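Local coordinates for protein glycerophosphoryl diester phosphodiesterase (Agrobacterium tumefaciens str. C58, PDB 3KS6) that belongs to the glycerophosphoryl diester phosphodiesterase family, has a TIM-barrel fold and holds a magnesium ion at its metal site, at residues A[158-163]-A[183-188]; A[11-16]-A[231-236]; A[135-140]-A[152-157]; A[51-56]-A[108-113]. All blocks are in the same frame, centred on the assembly; numbering follows the deposited sequence.

Contact 1: A[158-163]-A[183-188]; sequences WLVSPS and HEIGVH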
loop_
_atom_site.group_PDB
_atom_site.type_symbol
_atom_site.label_atom_id
_atom_site.label_comp_id
_atom_site.label_asym_id
_atom_site.label_seq_id
_atom_site.Cartn_x
_atom_site.Cartn_y
_atom_site.Cartn_z
ATOM N N TRP A 158 -8.432 -4.946 3.861
ATOM C CA TRP A 158 -7.677 -5.781 4.784
ATOM C C TRP A 158 -6.698 -6.622 4.006
ATOM O O TRP A 158 -7.055 -7.385 3.098
ATOM C CB TRP A 158 -8.626 -6.640 5.605
ATOM C CG TRP A 158 -7.915 -7.478 6.643
ATOM C CD1 TRP A 158 -6.791 -7.169 7.321
ATOM C CD2 TRP A 158 -8.332 -8.769 7.101
ATOM N NE1 TRP A 158 -6.447 -8.208 8.167
ATOM C CE2 TRP A 158 -7.383 -9.204 8.036
ATOM C CE3 TRP A 158 -9.427 -9.590 6.807
ATOM C CZ2 TRP A 158 -7.498 -10.432 8.701
ATOM C CZ3 TRP A 158 -9.530 -10.792 7.443
ATOM C CH2 TRP A 158 -8.583 -11.207 8.387
ATOM N N LEU A 159 -5.433 -6.449 4.352
ATOM C CA LEU A 159 -4.338 -7.232 3.792
ATOM C C LEU A 159 -4.221 -8.504 4.580
ATOM O O LEU A 159 -3.989 -8.485 5.816
ATOM C CB LEU A 159 -3.043 -6.443 3.899
ATOM C CG LEU A 159 -3.024 -5.128 3.085
ATOM C CD1 LEU A 159 -1.840 -4.221 3.515
ATOM C CD2 LEU A 159 -2.953 -5.490 1.617
ATOM N N VAL A 160 -4.401 -9.610 3.866
ATOM C CA VAL A 160 -4.437 -10.970 4.460
ATOM C C VAL A 160 -3.156 -11.706 4.059
ATOM O O VAL A 160 -2.954 -12.081 2.877
ATOM C CB VAL A 160 -5.680 -11.703 3.971
ATOM C CG1 VAL A 160 -5.722 -13.165 4.507
ATOM C CG2 VAL A 160 -6.962 -10.934 4.378
ATOM N N SER A 161 -2.263 -11.900 5.025
ATOM C CA SER A 161 -0.979 -12.541 4.780
ATOM C C SER A 161 -1.142 -14.019 4.413
ATOM O O SER A 161 -2.143 -14.646 4.788
ATOM C CB SER A 161 -0.100 -12.455 6.016
ATOM O OG SER A 161 -0.712 -13.183 7.072
ATOM N N PRO A 162 -0.165 -14.587 3.688
ATOM C CA PRO A 162 -0.206 -16.041 3.417
ATOM C C PRO A 162 -0.479 -16.900 4.676
ATOM O O PRO A 162 -1.271 -17.852 4.595
ATOM C CB PRO A 162 1.163 -16.314 2.755
ATOM C CG PRO A 162 1.420 -14.985 1.995
ATOM C CD PRO A 162 0.976 -13.932 3.023
ATOM N N SER A 163 0.145 -16.547 5.805
ATOM C CA SER A 163 -0.025 -17.277 7.089
ATOM C C SER A 163 -1.441 -17.239 7.611
ATOM O O SER A 163 -2.014 -18.266 7.984
ATOM C CB SER A 163 0.893 -16.674 8.152
ATOM O OG SER A 163 2.207 -16.996 7.835
ATOM N N HIS A 183 -15.007 -4.617 3.370
ATOM C CA HIS A 183 -15.624 -4.902 2.078
ATOM C C HIS A 183 -14.650 -5.325 1.003
ATOM O O HIS A 183 -15.085 -5.626 -0.108
ATOM C CB HIS A 183 -16.395 -3.680 1.614
ATOM C CG HIS A 183 -17.351 -3.180 2.643
ATOM N ND1 HIS A 183 -18.397 -3.946 3.102
ATOM C CD2 HIS A 183 -17.387 -2.025 3.343
ATOM C CE1 HIS A 183 -19.057 -3.272 4.025
ATOM N NE2 HIS A 183 -18.456 -2.108 4.199
ATOM N N GLU A 184 -13.353 -5.397 1.340
ATOM C CA GLU A 184 -12.333 -5.773 0.394
ATOM C C GLU A 184 -11.143 -6.380 1.124
ATOM O O GLU A 184 -10.777 -5.890 2.201
ATOM C CB GLU A 184 -11.841 -4.529 -0.355
ATOM C CG GLU A 184 -10.774 -4.815 -1.383
ATOM C CD GLU A 184 -10.395 -3.640 -2.280
ATOM O OE1 GLU A 184 -11.084 -2.595 -2.303
ATOM O OE2 GLU A 184 -9.364 -3.777 -2.979
ATOM N N ILE A 185 -10.580 -7.462 0.570
ATOM C CA ILE A 185 -9.320 -8.027 1.069
ATOM C C ILE A 185 -8.282 -7.985 -0.033
ATOM O O ILE A 185 -8.619 -7.940 -1.235
ATOM C CB ILE A 185 -9.448 -9.484 1.646
ATOM C CG1 ILE A 185 -9.720 -10.497 0.532
ATOM C CG2 ILE A 185 -10.536 -9.527 2.698
ATOM C CD1 ILE A 185 -9.768 -11.973 0.972
ATOM N N GLY A 186 -7.014 -8.016 0.360
ATOM C CA GLY A 186 -5.911 -8.136 -0.586
ATOM C C GLY A 186 -5.065 -9.311 -0.129
ATOM O O GLY A 186 -4.717 -9.372 1.038
ATOM N N VAL A 187 -4.806 -10.253 -1.035
ATOM C CA VAL A 187 -3.949 -11.402 -0.764
ATOM C C VAL A 187 -2.679 -11.340 -1.621
ATOM O O VAL A 187 -2.669 -10.748 -2.740
ATOM C CB VAL A 187 -4.713 -12.780 -1.000
ATOM C CG1 VAL A 187 -6.065 -12.801 -0.240
ATOM C CG2 VAL A 187 -4.954 -13.080 -2.496
ATOM N N HIS A 188 -1.598 -11.984 -1.131
ATOM C CA HIS A 188 -0.378 -12.167 -1.926
ATOM C C HIS A 188 -0.757 -12.853 -3.239
ATOM O O HIS A 188 -1.484 -13.837 -3.235
ATOM C CB HIS A 188 0.609 -13.048 -1.178
ATOM C CG HIS A 188 2.005 -13.039 -1.729
ATOM N ND1 HIS A 188 2.333 -13.515 -2.987
ATOM C CD2 HIS A 188 3.159 -12.607 -1.183
ATOM C CE1 HIS A 188 3.631 -13.355 -3.189
ATOM N NE2 HIS A 188 4.157 -12.814 -2.109
HETATM O O HOH W 1 -1.852 -13.792 1.089
#
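W158 and L159 pair in parallel with I185 and G186, the axes of the two short strand segments approaching to 4.6 Å at an inclination of 29°. W158 N donates to E184 O at 3.0 Å, and G186 N returns a bond of 2.8 Å to W158 O. The third bond, V160 N to G186 O, is 2.9 Å long and almost straight. Next along, a water joins the strands, donating to V160 O and accepting from H188 N at 2.9 Å.

W158, V160 and I185 share one face of the sheet. With V160 CG1 anti to the backbone N (chi1 177°), CG2 comes beside that N, 4.0 Å from I185 CB and over the rim of the W158 indole face. Branched and aromatic side chains suit this side because helix 162-179 covers it through V173; the indole NE1 is satisfied by F140 O. On the other face, G186 brings bare backbone beside L159, whose side chain lies about 6 Å from the magnesium ion. P162 CG rests on H188 CB at 3.8 Å, while H188 ND1 bonds to D190 N. Strand 156-160, helix 162-179 and strand 184-188 make a beta-alpha-beta crossover, the repeating element of a TIM barrel.

Contact 2: A[11-16]-A[231-236]; sequences GTLEFG and TDRPTL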
loop_
_atom_site.group_PDB
_atom_site.type_symbol
_atom_site.label_atom_id
_atom_site.label_comp_id
_atom_site.label_asym_id
_atom_site.label_seq_id
_atom_site.Cartn_x
_atom_site.Cartn_y
_atom_site.Cartn_z
ATOM N N GLY A 11 7.440 2.201 -6.591
ATOM C CA GLY A 11 8.035 1.331 -7.628
ATOM C C GLY A 11 9.428 0.874 -7.208
ATOM O O GLY A 11 10.427 1.198 -7.871
ATOM N N THR A 12 9.478 0.080 -6.138
ATOM C CA THR A 12 10.725 -0.291 -5.458
ATOM C C THR A 12 11.843 -0.764 -6.383
ATOM O O THR A 12 12.972 -0.335 -6.263
ATOM C CB THR A 12 10.453 -1.415 -4.414
ATOM O OG1 THR A 12 9.313 -1.039 -3.623
ATOM C CG2 THR A 12 11.636 -1.663 -3.480
ATOM N N LEU A 13 11.514 -1.668 -7.277
ATOM C CA LEU A 13 12.524 -2.326 -8.072
ATOM C C LEU A 13 12.944 -1.496 -9.269
ATOM O O LEU A 13 13.839 -1.913 -9.979
ATOM C CB LEU A 13 12.047 -3.698 -8.507
ATOM C CG LEU A 13 12.034 -4.789 -7.434
ATOM C CD1 LEU A 13 11.547 -6.096 -8.036
ATOM C CD2 LEU A 13 13.431 -4.972 -6.852
ATOM N N GLU A 14 12.280 -0.356 -9.502
ATOM C CA GLU A 14 12.682 0.585 -10.554
ATOM C C GLU A 14 13.472 1.774 -9.968
ATOM O O GLU A 14 14.460 2.245 -10.562
ATOM C CB GLU A 14 11.455 1.120 -11.311
ATOM C CG GLU A 14 10.709 0.041 -12.089
ATOM C CD GLU A 14 9.493 0.519 -12.862
ATOM O OE1 GLU A 14 9.401 1.708 -13.212
ATOM O OE2 GLU A 14 8.633 -0.345 -13.159
ATOM N N PHE A 15 13.045 2.268 -8.803
ATOM C CA PHE A 15 13.553 3.534 -8.262
ATOM C C PHE A 15 14.040 3.526 -6.820
ATOM O O PHE A 15 14.355 4.610 -6.270
ATOM C CB PHE A 15 12.443 4.575 -8.333
ATOM C CG PHE A 15 11.789 4.657 -9.669
ATOM C CD1 PHE A 15 12.469 5.153 -10.747
ATOM C CD2 PHE A 15 10.484 4.244 -9.834
ATOM C CE1 PHE A 15 11.867 5.213 -11.997
ATOM C CE2 PHE A 15 9.869 4.327 -11.074
ATOM C CZ PHE A 15 10.562 4.802 -12.149
ATOM N N GLY A 16 14.072 2.351 -6.198
ATOM C CA GLY A 16 14.412 2.266 -4.801
ATOM C C GLY A 16 13.157 2.314 -3.975
ATOM O O GLY A 16 12.079 2.665 -4.463
ATOM N N THR A 231 2.516 -3.463 -7.232
ATOM C CA THR A 231 3.697 -3.964 -7.958
ATOM C C THR A 231 4.913 -3.090 -7.776
ATOM O O THR A 231 4.843 -1.861 -7.791
ATOM C CB THR A 231 3.427 -4.116 -9.501
ATOM O OG1 THR A 231 4.585 -4.645 -10.204
ATOM C CG2 THR A 231 2.990 -2.773 -10.123
ATOM N N ASP A 232 6.053 -3.745 -7.627
ATOM C CA ASP A 232 7.350 -3.074 -7.600
ATOM C C ASP A 232 7.859 -2.718 -8.992
ATOM O O ASP A 232 8.918 -2.088 -9.094
ATOM C CB ASP A 232 8.418 -3.954 -6.920
ATOM C CG ASP A 232 8.336 -3.925 -5.422
ATOM O OD1 ASP A 232 7.675 -3.022 -4.862
ATOM O OD2 ASP A 232 8.985 -4.811 -4.809
ATOM N N ARG A 233 7.122 -3.122 -10.043
ATOM C CA ARG A 233 7.497 -2.828 -11.434
ATOM C C ARG A 233 6.318 -2.192 -12.200
ATOM O O ARG A 233 5.769 -2.790 -13.143
ATOM C CB ARG A 233 7.984 -4.103 -12.135
ATOM C CG ARG A 233 9.331 -4.618 -11.595
ATOM C CD ARG A 233 9.965 -5.621 -12.573
ATOM N NE ARG A 233 11.325 -6.075 -12.193
ATOM C CZ ARG A 233 11.629 -7.135 -11.433
ATOM N NH1 ARG A 233 10.684 -7.891 -10.866
ATOM N NH2 ARG A 233 12.907 -7.446 -11.202
ATOM N N PRO A 234 5.940 -0.987 -11.789
ATOM C CA PRO A 234 4.785 -0.314 -12.361
ATOM C C PRO A 234 4.893 -0.084 -13.871
ATOM O O PRO A 234 3.899 -0.198 -14.586
ATOM C CB PRO A 234 4.746 1.009 -11.596
ATOM C CG PRO A 234 6.176 1.217 -11.068
ATOM C CD PRO A 234 6.562 -0.177 -10.715
ATOM N N THR A 235 6.098 0.192 -14.349
ATOM C CA THR A 235 6.308 0.456 -15.771
ATOM C C THR A 235 5.963 -0.800 -16.569
ATOM O O THR A 235 5.215 -0.739 -17.528
ATOM C CB THR A 235 7.738 0.965 -16.018
ATOM O OG1 THR A 235 7.946 2.205 -15.291
ATOM C CG2 THR A 235 7.967 1.181 -17.520
ATOM N N LEU A 236 6.448 -1.955 -16.110
ATOM C CA LEU A 236 6.147 -3.254 -16.719
ATOM C C LEU A 236 4.693 -3.601 -16.606
ATOM O O LEU A 236 4.104 -4.089 -17.554
ATOM C CB LEU A 236 7.006 -4.366 -16.074
ATOM C CG LEU A 236 6.709 -5.814 -16.523
ATOM C CD1 LEU A 236 7.012 -5.975 -18.027
ATOM C CD2 LEU A 236 7.470 -6.838 -15.686
HETATM O O HOH W 2 9.511 -2.110 -14.576
#
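E14 sends its carboxylate across to the first turn of helix 234-249, where both oxygens take up T235. T235 N donates at 2.9 Å to the syn lone pair of E14 OE2, and the T235 hydroxyl OG1 gives its proton to E14 OE1 at 2.6 Å. The glutamate reaches this far because its chain is fully extended beyond CG (chi2 -180°). Two bonds to one residue fix the rotation of the carboxylate, and a negative group at the start of a helix would probably be favoured by the helix dipole. P234 suits the first helical position: it has no N-H to leave unpaired, and its CD packs 3.2 Å from E14 OE2.

D232 makes the second junction. Its backbone O accepts a rather bent bond of 3.2 Å from L13 N. Its side chain runs alongside that of T12, with T12 OG1 2.9 Å from D232 OD1, although the hydroxyl proton could instead serve H8 O; D232 OD1 also pairs with H8 ND1. L13 CD1 sits over one guanidinium face of R233, 3.5 Å from R233 NH1, which H213 O holds. G11, with positive phi (104°), lays its CA 3.7 Å from P234 CD in a backbone shape that calls for glycine. Between the strand end and the helix, T231 OG1 accepts from R233 N in an ST turn. Since T231 also bonds to strand 4-8, the contact lies at the seam where the first and last strands of a TIM barrel meet and close the cylinder.

Contact 3: A[135-140]-A[152-157]; sequences TTFSSF and TTRPRL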
loop_
_atom_site.group_PDB
_atom_site.type_symbol
_atom_site.label_atom_id
_atom_site.label_comp_id
_atom_site.label_asym_id
_atom_site.label_seq_id
_atom_site.Cartn_x
_atom_site.Cartn_y
_atom_site.Cartn_z
ATOM N N THR A 135 -7.819 9.029 -0.892
ATOM C CA THR A 135 -7.071 7.966 -0.222
ATOM C C THR A 135 -7.943 6.734 0.076
ATOM O O THR A 135 -9.118 6.854 0.484
ATOM C CB THR A 135 -6.453 8.479 1.106
ATOM O OG1 THR A 135 -5.551 9.537 0.820
ATOM C CG2 THR A 135 -5.673 7.357 1.834
ATOM N N THR A 136 -7.359 5.567 -0.186
ATOM C CA THR A 136 -7.852 4.262 0.293
ATOM C C THR A 136 -6.871 3.811 1.365
ATOM O O THR A 136 -5.663 3.976 1.207
ATOM C CB THR A 136 -7.858 3.214 -0.863
ATOM O OG1 THR A 136 -8.956 3.492 -1.740
ATOM C CG2 THR A 136 -7.976 1.787 -0.345
ATOM N N PHE A 137 -7.377 3.226 2.447
ATOM C CA PHE A 137 -6.526 2.775 3.533
ATOM C C PHE A 137 -6.433 1.259 3.563
ATOM O O PHE A 137 -7.416 0.556 3.329
ATOM C CB PHE A 137 -7.052 3.243 4.902
ATOM C CG PHE A 137 -7.018 4.735 5.069
ATOM C CD1 PHE A 137 -5.874 5.362 5.553
ATOM C CD2 PHE A 137 -8.130 5.495 4.773
ATOM C CE1 PHE A 137 -5.848 6.731 5.728
ATOM C CE2 PHE A 137 -8.105 6.893 4.923
ATOM C CZ PHE A 137 -6.967 7.496 5.437
ATOM N N SER A 138 -5.263 0.762 3.938
ATOM C CA SER A 138 -5.045 -0.684 4.005
ATOM C C SER A 138 -4.262 -0.999 5.286
ATOM O O SER A 138 -3.616 -0.125 5.822
ATOM C CB SER A 138 -4.213 -1.147 2.818
ATOM O OG SER A 138 -2.914 -0.571 2.827
ATOM N N SER A 139 -4.367 -2.238 5.769
ATOM C CA SER A 139 -3.547 -2.681 6.898
ATOM C C SER A 139 -3.621 -4.163 6.981
ATOM O O SER A 139 -4.649 -4.735 6.587
ATOM C CB SER A 139 -4.105 -2.139 8.211
ATOM O OG SER A 139 -3.241 -2.413 9.281
ATOM N N PHE A 140 -2.562 -4.802 7.501
ATOM C CA PHE A 140 -2.655 -6.229 7.855
ATOM C C PHE A 140 -3.354 -6.430 9.204
ATOM O O PHE A 140 -3.758 -7.550 9.510
ATOM C CB PHE A 140 -1.270 -6.850 7.959
ATOM C CG PHE A 140 -0.634 -7.160 6.642
ATOM C CD1 PHE A 140 0.122 -6.206 5.969
ATOM C CD2 PHE A 140 -0.801 -8.401 6.048
ATOM C CE1 PHE A 140 0.726 -6.496 4.764
ATOM C CE2 PHE A 140 -0.198 -8.677 4.817
ATOM C CZ PHE A 140 0.565 -7.727 4.204
ATOM N N THR A 152 -12.994 7.104 9.611
ATOM C CA THR A 152 -13.106 7.625 8.249
ATOM C C THR A 152 -14.098 6.829 7.456
ATOM O O THR A 152 -14.313 5.647 7.732
ATOM C CB THR A 152 -11.720 7.651 7.513
ATOM O OG1 THR A 152 -11.858 8.309 6.251
ATOM C CG2 THR A 152 -11.135 6.243 7.277
ATOM N N THR A 153 -14.734 7.515 6.510
ATOM C CA THR A 153 -15.646 6.901 5.585
ATOM C C THR A 153 -14.916 6.507 4.303
ATOM O O THR A 153 -15.540 5.956 3.403
ATOM C CB THR A 153 -16.773 7.876 5.218
ATOM O OG1 THR A 153 -16.175 9.098 4.770
ATOM C CG2 THR A 153 -17.611 8.149 6.443
ATOM N N ARG A 154 -13.606 6.782 4.216
ATOM C CA ARG A 154 -12.817 6.374 3.053
ATOM C C ARG A 154 -12.767 4.860 2.901
ATOM O O ARG A 154 -12.927 4.145 3.872
ATOM C CB ARG A 154 -11.388 6.948 3.111
ATOM C CG ARG A 154 -11.312 8.510 3.088
ATOM C CD ARG A 154 -12.011 9.075 1.850
ATOM N NE ARG A 154 -11.455 8.493 0.637
ATOM C CZ ARG A 154 -12.048 8.457 -0.559
ATOM N NH1 ARG A 154 -13.241 8.981 -0.762
ATOM N NH2 ARG A 154 -11.434 7.869 -1.565
ATOM N N PRO A 155 -12.553 4.369 1.675
ATOM C CA PRO A 155 -12.497 2.929 1.509
ATOM C C PRO A 155 -11.348 2.315 2.277
ATOM O O PRO A 155 -10.304 2.938 2.389
ATOM C CB PRO A 155 -12.272 2.755 0.016
ATOM C CG PRO A 155 -12.730 4.054 -0.605
ATOM C CD PRO A 155 -12.346 5.064 0.399
ATOM N N ARG A 156 -11.582 1.104 2.798
ATOM C CA ARG A 156 -10.601 0.312 3.537
ATOM C C ARG A 156 -10.455 -1.067 2.894
ATOM O O ARG A 156 -11.446 -1.624 2.378
ATOM C CB ARG A 156 -11.061 0.105 4.983
ATOM C CG ARG A 156 -11.154 1.367 5.842
ATOM C CD ARG A 156 -12.140 1.207 7.027
ATOM N NE ARG A 156 -13.561 1.191 6.608
ATOM C CZ ARG A 156 -14.389 0.140 6.683
ATOM N NH1 ARG A 156 -14.013 -0.995 7.232
ATOM N NH2 ARG A 156 -15.635 0.242 6.230
ATOM N N LEU A 157 -9.246 -1.627 2.958
ATOM C CA LEU A 157 -9.033 -3.011 2.553
ATOM C C LEU A 157 -8.084 -3.702 3.538
ATOM O O LEU A 157 -7.082 -3.121 3.951
ATOM C CB LEU A 157 -8.550 -3.145 1.113
ATOM C CG LEU A 157 -7.101 -2.853 0.770
ATOM C CD1 LEU A 157 -6.245 -4.083 0.862
ATOM C CD2 LEU A 157 -6.944 -2.249 -0.623
#
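T135 offers its carbonyl to R154, which grips T135 O side-on with two nitrogens. R154 NE lies in the carbonyl plane at 2.9 Å, whereas NH2, at 3.3 Å, stands well above that plane. Bends at chi2 (-57°) and chi3 (-56°) fold the long arginine chain back onto this backbone oxygen. T136 turns OG1 to the P155 ring, 3.8 Å from P155 CB, the two side chains crossing at about a right angle. F137 begins the regular pairing: F137 N donates to P155 O, and F137 O accepts from L157 N at 2.9 Å. Its ring receives R154 CB at the edge, 3.8 Å from F137 CE2, with T152 CG2 close by and T135 CG2 over one face. A large aromatic suits this side, where L126 and L148 of the flanking helices also pack. S138, a small residue, sets CB 3.9 Å from L157 CG on the opposite face, where its side chain also touches E105. S139 N closes the pairing with a weak bond of 3.4 Å to L157 O. Before the second strand, T152 OG1 accepts from R154 N in an ST turn. Strand 135-139, helix 142-151 and strand 156-160 thus form a beta-alpha-beta unit of the TIM barrel.

Contact 4: A[51-56]-A[108-113]; sequences DPTLDA and PGVDGL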
loop_
_atom_site.group_PDB
_atom_site.type_symbol
_atom_site.label_atom_id
_atom_site.label_comp_id
_atom_site.label_asym_id
_atom_site.label_seq_id
_atom_site.Cartn_x
_atom_site.Cartn_y
_atom_site.Cartn_z
ATOM N N ASP A 51 9.545 -0.270 6.707
ATOM C CA ASP A 51 9.788 -0.862 8.028
ATOM C C ASP A 51 9.655 0.198 9.137
ATOM O O ASP A 51 9.827 1.397 8.885
ATOM C CB ASP A 51 11.190 -1.469 8.132
ATOM C CG ASP A 51 11.357 -2.758 7.360
ATOM O OD1 ASP A 51 10.370 -3.457 7.059
ATOM O OD2 ASP A 51 12.527 -3.057 7.076
ATOM N N PRO A 52 9.365 -0.234 10.371
ATOM C CA PRO A 52 9.303 0.707 11.476
ATOM C C PRO A 52 10.697 1.161 11.894
ATOM O O PRO A 52 10.819 2.004 12.789
ATOM C CB PRO A 52 8.609 -0.095 12.581
ATOM C CG PRO A 52 8.929 -1.515 12.277
ATOM C CD PRO A 52 9.021 -1.610 10.791
ATOM N N THR A 53 11.725 0.580 11.279
ATOM C CA THR A 53 13.117 0.945 11.519
ATOM C C THR A 53 13.772 1.330 10.208
ATOM O O THR A 53 13.332 0.956 9.112
ATOM C CB THR A 53 13.924 -0.196 12.149
ATOM O OG1 THR A 53 13.931 -1.305 11.252
ATOM C CG2 THR A 53 13.349 -0.620 13.533
ATOM N N LEU A 54 14.837 2.098 10.324
ATOM C CA LEU A 54 15.563 2.577 9.170
ATOM C C LEU A 54 16.622 1.605 8.622
ATOM O O LEU A 54 17.164 1.858 7.583
ATOM C CB LEU A 54 16.222 3.918 9.512
ATOM C CG LEU A 54 15.305 5.145 9.755
ATOM C CD1 LEU A 54 16.156 6.432 9.934
ATOM C CD2 LEU A 54 14.276 5.358 8.629
ATOM N N ASP A 55 16.876 0.492 9.309
ATOM C CA ASP A 55 18.033 -0.370 9.030
ATOM C C ASP A 55 18.133 -0.921 7.606
ATOM O O ASP A 55 19.178 -0.819 6.987
ATOM C CB ASP A 55 18.083 -1.550 10.007
ATOM C CG ASP A 55 18.083 -1.121 11.486
ATOM O OD1 ASP A 55 17.392 -0.168 11.855
ATOM O OD2 ASP A 55 18.776 -1.781 12.292
ATOM N N ALA A 56 17.030 -1.454 7.087
ATOM C CA ALA A 56 17.018 -2.236 5.833
ATOM C C ALA A 56 17.232 -1.438 4.577
ATOM O O ALA A 56 17.895 -1.917 3.644
ATOM C CB ALA A 56 15.707 -3.022 5.728
ATOM N N PRO A 108 2.234 -1.307 12.120
ATOM C CA PRO A 108 2.554 -1.226 13.541
ATOM C C PRO A 108 4.026 -0.906 13.760
ATOM O O PRO A 108 4.800 -0.794 12.808
ATOM C CB PRO A 108 2.252 -2.645 14.027
ATOM C CG PRO A 108 2.705 -3.508 12.824
ATOM C CD PRO A 108 2.221 -2.709 11.645
ATOM N N GLY A 109 4.403 -0.727 15.024
ATOM C CA GLY A 109 5.789 -0.543 15.384
ATOM C C GLY A 109 6.591 -1.830 15.507
ATOM O O GLY A 109 6.132 -2.930 15.177
ATOM N N VAL A 110 7.816 -1.688 15.990
ATOM C CA VAL A 110 8.735 -2.819 16.116
ATOM C C VAL A 110 8.121 -3.982 16.891
ATOM O O VAL A 110 8.261 -5.140 16.500
ATOM C CB VAL A 110 10.104 -2.366 16.781
ATOM C CG1 VAL A 110 10.984 -3.584 17.079
ATOM C CG2 VAL A 110 10.859 -1.365 15.854
ATOM N N ASP A 111 7.403 -3.675 17.967
ATOM C CA ASP A 111 6.754 -4.704 18.794
ATOM C C ASP A 111 5.502 -5.359 18.189
ATOM O O ASP A 111 4.839 -6.167 18.856
ATOM C CB ASP A 111 6.439 -4.114 20.169
ATOM C CG ASP A 111 5.405 -2.993 20.128
ATOM O OD1 ASP A 111 4.850 -2.653 19.045
ATOM O OD2 ASP A 111 5.115 -2.453 21.215
ATOM N N GLY A 112 5.149 -4.970 16.956
ATOM C CA GLY A 112 3.981 -5.505 16.258
ATOM C C GLY A 112 2.658 -4.917 16.705
ATOM O O GLY A 112 1.598 -5.312 16.214
ATOM N N LEU A 113 2.699 -3.947 17.610
ATOM C CA LEU A 113 1.481 -3.317 18.075
ATOM C C LEU A 113 1.168 -2.034 17.301
ATOM O O LEU A 113 2.080 -1.318 16.888
ATOM C CB LEU A 113 1.531 -2.982 19.563
ATOM C CG LEU A 113 1.719 -4.164 20.503
ATOM C CD1 LEU A 113 1.797 -3.600 21.930
ATOM C CD2 LEU A 113 0.587 -5.177 20.348
#
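T53 and V110 meet through one methyl each, and their first torsions aim those methyls at one another. In T53, OG1 takes the position between the backbone N and the carbonyl carbon (chi1 62°), which puts CG2 beside the N; in V110, CG1 is anti to the N (chi1 172°) and CG2 again falls beside it. T53 CG2 and V110 CG2 therefore touch at 3.5 Å, closer than usual for carbons, with the two side chains crossing at about a right angle.

P52 presses its ring on the backbone of 108-110. P52 CB lies 3.8 Å from V110 N and 3.9 Å from P108 O, and P52 CG is 4.1 Å from V110 CG2. A rigid ring and two branched side chains suit a joint made by van der Waals contact alone, and the buried surface is small, 151 Å². The shape of 108-113 comes from within. A type I turn from G109 to G112 is closed by G112 N to G109 O at 2.9 Å, and D111 OD1 accepts from L113 N in an Asx turn, met from above the carboxylate plane. Glycine suits position 112, whose phi is positive.

P52 also touches Y115, and its backbone bonds to I64. The contact joins the loop between strand 46-48 and helix 69-74 to the loop between strand 101-106 and helix 118-128.

Overall arrangement
Contacts 1 and 3 are successive steps of one barrel wall. They share strand 156-160 and touch directly, with L159 N 2.9 Å from S139 O, although their centres are 13 Å apart. Contact 2 closes the chain around the other three, which all fall between its two segments in sequence; it lies across the chain's centre from contact 3, the centres 23 Å apart. Contact 4 joins two surface loops and comes within about 6 Å of contact 3 at the nearest atoms. The magnesium ion, bound by E35, D37 and E105, is near contacts 1 and 3: the side chains of L159 and S138 are each about 6 Å from it, that of D232 about 9 Å and that of P108 about 10 Å.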